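Local coordinates for putative polyphosphate kinase 2 family protein (Arthrobacter aurescens, PDB 3RHF) that probably transfers phosphate between polyphosphate and nucleotides, acting as a kinase built on a P-loop-type alpha/beta/alpha sandwich, at residues E18-G23 and H243-N248. Numbering follows the deposited sequence.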
ATOM      1  N   GLU A  18       0.342  25.202 -11.217  1.00 43.33           N
ATOM      2  CA  GLU A  18       0.119  26.549 -11.717  1.00 45.47           C
ATOM      3  C   GLU A  18      -1.344  26.757 -11.995  1.00 43.13           C
ATOM      4  O   GLU A  18      -1.938  27.638 -11.417  1.00 45.08           O
ATOM      5  CB  GLU A  18       0.982  26.771 -12.972  1.00 48.09           C
ATOM      6  CG  GLU A  18       0.679  27.984 -13.877  1.00 53.69           C
ATOM      7  CD  GLU A  18       1.606  28.023 -15.125  1.00 58.54           C
ATOM      8  OE1 GLU A  18       2.845  27.909 -14.928  1.00 61.42           O
ATOM      9  OE2 GLU A  18       1.094  28.132 -16.274  1.00 57.56           O
ATOM     10  N   VAL A  19      -1.941  25.943 -12.853  1.00 39.99           N
ATOM     11  CA  VAL A  19      -3.303  26.195 -13.272  1.00 38.04           C
ATOM     12  C   VAL A  19      -4.300  25.793 -12.193  1.00 37.12           C
ATOM     13  O   VAL A  19      -5.403  26.334 -12.179  1.00 38.27           O
ATOM     14  CB  VAL A  19      -3.652  25.538 -14.665  1.00 37.80           C
ATOM     15  CG1 VAL A  19      -2.782  26.147 -15.767  1.00 39.33           C
ATOM     16  CG2 VAL A  19      -3.488  24.016 -14.690  1.00 32.92           C
ATOM     17  N   LEU A  20      -3.949  24.865 -11.286  1.00 35.22           N
ATOM     18  CA  LEU A  20      -4.937  24.358 -10.302  1.00 33.98           C
ATOM     19  C   LEU A  20      -4.804  24.997  -8.937  1.00 34.37           C
ATOM     20  O   LEU A  20      -5.610  24.732  -8.051  1.00 32.01           O
ATOM     21  CB  LEU A  20      -4.874  22.835 -10.152  1.00 32.59           C
ATOM     22  CG  LEU A  20      -5.269  22.022 -11.371  1.00 33.32           C
ATOM     23  CD1 LEU A  20      -5.195  20.519 -11.017  1.00 30.19           C
ATOM     24  CD2 LEU A  20      -6.665  22.440 -11.916  1.00 31.35           C
ATOM     25  N   ARG A  21      -3.798  25.853  -8.794  1.00 37.04           N
ATOM     26  CA  ARG A  21      -3.496  26.559  -7.525  1.00 39.87           C
ATOM     27  C   ARG A  21      -4.650  27.461  -7.101  1.00 40.37           C
ATOM     28  O   ARG A  21      -5.310  28.045  -7.939  1.00 40.75           O
ATOM     29  CB  ARG A  21      -2.248  27.424  -7.724  1.00 42.90           C
ATOM     30  CG  ARG A  21      -1.426  27.722  -6.493  1.00 49.14           C
ATOM     31  CD  ARG A  21      -0.115  28.527  -6.815  1.00 57.13           C
ATOM     32  NE  ARG A  21       0.325  29.255  -5.617  1.00 64.24           N
ATOM     33  CZ  ARG A  21      -0.076  30.490  -5.267  1.00 71.52           C
ATOM     34  NH1 ARG A  21       0.376  31.039  -4.127  1.00 75.16           N
ATOM     35  NH2 ARG A  21      -0.917  31.196  -6.043  1.00 72.34           N
ATOM     36  N   VAL A  22      -4.899  27.556  -5.806  1.00 40.70           N
ATOM     37  CA  VAL A  22      -5.832  28.538  -5.272  1.00 42.41           C
ATOM     38  C   VAL A  22      -5.077  29.803  -4.838  1.00 44.70           C
ATOM     39  O   VAL A  22      -4.415  29.833  -3.800  1.00 43.82           O
ATOM     40  CB  VAL A  22      -6.628  27.955  -4.116  1.00 41.42           C
ATOM     41  CG1 VAL A  22      -7.392  29.051  -3.363  1.00 41.17           C
ATOM     42  CG2 VAL A  22      -7.526  26.871  -4.627  1.00 39.49           C
ATOM     43  N   GLY A  23      -5.176  30.834  -5.666  1.00 47.99           N
ATOM     44  CA  GLY A  23      -4.429  32.072  -5.466  1.00 50.80           C
ATOM     45  C   GLY A  23      -5.339  33.181  -5.006  1.00 53.19           C
ATOM     46  O   GLY A  23      -6.522  32.968  -4.772  1.00 52.55           O
ATOM     47  N   HIS A 243      -4.943  23.057  -3.961  1.00 25.25           N
ATOM     48  CA  HIS A 243      -5.184  22.867  -5.355  1.00 25.57           C
ATOM     49  C   HIS A 243      -6.550  22.249  -5.479  1.00 25.54           C
ATOM     50  O   HIS A 243      -6.882  21.341  -4.745  1.00 25.15           O
ATOM     51  CB  HIS A 243      -4.160  21.937  -5.978  1.00 24.98           C
ATOM     52  CG  HIS A 243      -2.748  22.372  -5.778  1.00 24.78           C
ATOM     53  ND1 HIS A 243      -2.032  22.043  -4.656  1.00 22.43           N
ATOM     54  CD2 HIS A 243      -1.920  23.105  -6.561  1.00 23.50           C
ATOM     55  CE1 HIS A 243      -0.826  22.572  -4.750  1.00 24.40           C
ATOM     56  NE2 HIS A 243      -0.728  23.207  -5.905  1.00 21.52           N
ATOM     57  N   VAL A 244      -7.331  22.748  -6.415  1.00 26.51           N
ATOM     58  CA  VAL A 244      -8.657  22.232  -6.681  1.00 26.65           C
ATOM     59  C   VAL A 244      -8.612  21.667  -8.099  1.00 26.80           C
ATOM     60  O   VAL A 244      -8.338  22.394  -9.052  1.00 26.00           O
ATOM     61  CB  VAL A 244      -9.716  23.343  -6.592  1.00 27.91           C
ATOM     62  CG1 VAL A 244     -11.039  22.840  -7.214  1.00 30.36           C
ATOM     63  CG2 VAL A 244      -9.899  23.841  -5.128  1.00 26.15           C
ATOM     64  N   VAL A 245      -8.850  20.356  -8.182  1.00 26.47           N
ATOM     65  CA  VAL A 245      -8.631  19.540  -9.337  1.00 25.92           C
ATOM     66  C   VAL A 245     -10.000  19.080  -9.840  1.00 26.91           C
ATOM     67  O   VAL A 245     -10.688  18.280  -9.176  1.00 26.94           O
ATOM     68  CB  VAL A 245      -7.835  18.270  -8.967  1.00 25.57           C
ATOM     69  CG1 VAL A 245      -7.709  17.413 -10.146  1.00 24.25           C
ATOM     70  CG2 VAL A 245      -6.431  18.593  -8.382  1.00 23.33           C
ATOM     71  N   PRO A 246     -10.421  19.574 -11.015  1.00 27.01           N
ATOM     72  CA  PRO A 246     -11.663  19.130 -11.621  1.00 27.12           C
ATOM     73  C   PRO A 246     -11.655  17.608 -11.731  1.00 26.57           C
ATOM     74  O   PRO A 246     -10.692  17.047 -12.242  1.00 26.64           O
ATOM     75  CB  PRO A 246     -11.593  19.761 -12.979  1.00 27.58           C
ATOM     76  CG  PRO A 246     -10.941  21.004 -12.759  1.00 27.92           C
ATOM     77  CD  PRO A 246      -9.911  20.764 -11.694  1.00 27.73           C
ATOM     78  N   ALA A 247     -12.680  16.951 -11.192  1.00 25.94           N
ATOM     79  CA  ALA A 247     -12.636  15.500 -11.008  1.00 25.30           C
ATOM     80  C   ALA A 247     -13.822  14.753 -11.618  1.00 25.47           C
ATOM     81  O   ALA A 247     -13.930  13.543 -11.440  1.00 24.08           O
ATOM     82  CB  ALA A 247     -12.533  15.165  -9.548  1.00 23.90           C
ATOM     83  N   ASN A 248     -14.710  15.452 -12.315  1.00 26.36           N
ATOM     84  CA  ASN A 248     -15.801  14.754 -13.016  1.00 28.08           C
ATOM     85  C   ASN A 248     -15.238  13.688 -13.947  1.00 27.39           C
ATOM     86  O   ASN A 248     -15.849  12.665 -14.113  1.00 27.10           O
ATOM     87  CB  ASN A 248     -16.724  15.710 -13.841  1.00 29.32           C
ATOM     88  CG  ASN A 248     -17.866  16.279 -13.029  1.00 30.17           C
ATOM     89  OD1 ASN A 248     -17.843  16.228 -11.810  1.00 31.38           O
ATOM     90  ND2 ASN A 248     -18.878  16.805 -13.701  1.00 31.72           N
TER
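L20 lies against the outer edge of strand 242-246, and its side chain runs along that strand across V244 and V245 to P246. CB of L20 starts 3.7 Å from O of V244, and CG stays by the same oxygen. With CG anti to the carbonyl carbon of L20 (chi1 -66°), the chain extends up the strand and its two methyls part: CD1 of L20 meets CG2 of V245 at 3.5 Å, while CD2 of L20 lies 3.3 Å from O of V244 and also sits against CD of the P246 ring at 3.7 Å. Helix 250-266 adds Y252 and A256 to the surroundings of this leucine. Cut back to an alanine, L20 would lose both methyls, which would probably leave CG2 of V245 and the proline ring without their apolar partner and open a gap between the loop and the strand.

The backbone of L20 joins in too. O of L20 accepts the N-H of V244 at 3.1 Å; CA of H243 adds a C-H...O contact to the same oxygen. Next along, CD2 of H243 lies 3.9 Å from CA of R21, and ND1 of H243 is hydrogen-bonded to O of K183. CG2 of V22 packs on CG2 of V244 at 3.9 Å, beside F232 of helix 221-235.

Strand 242-246 is the last of the parallel sheet within this chain, and the bridge between R21 and H243 lets the N-terminal segment line its outer edge. Backbone hydrogen bonds from V244 to L20 and between V22 and W242 tie that segment to the strand; the side chains between them make the junction mainly apolar and buried.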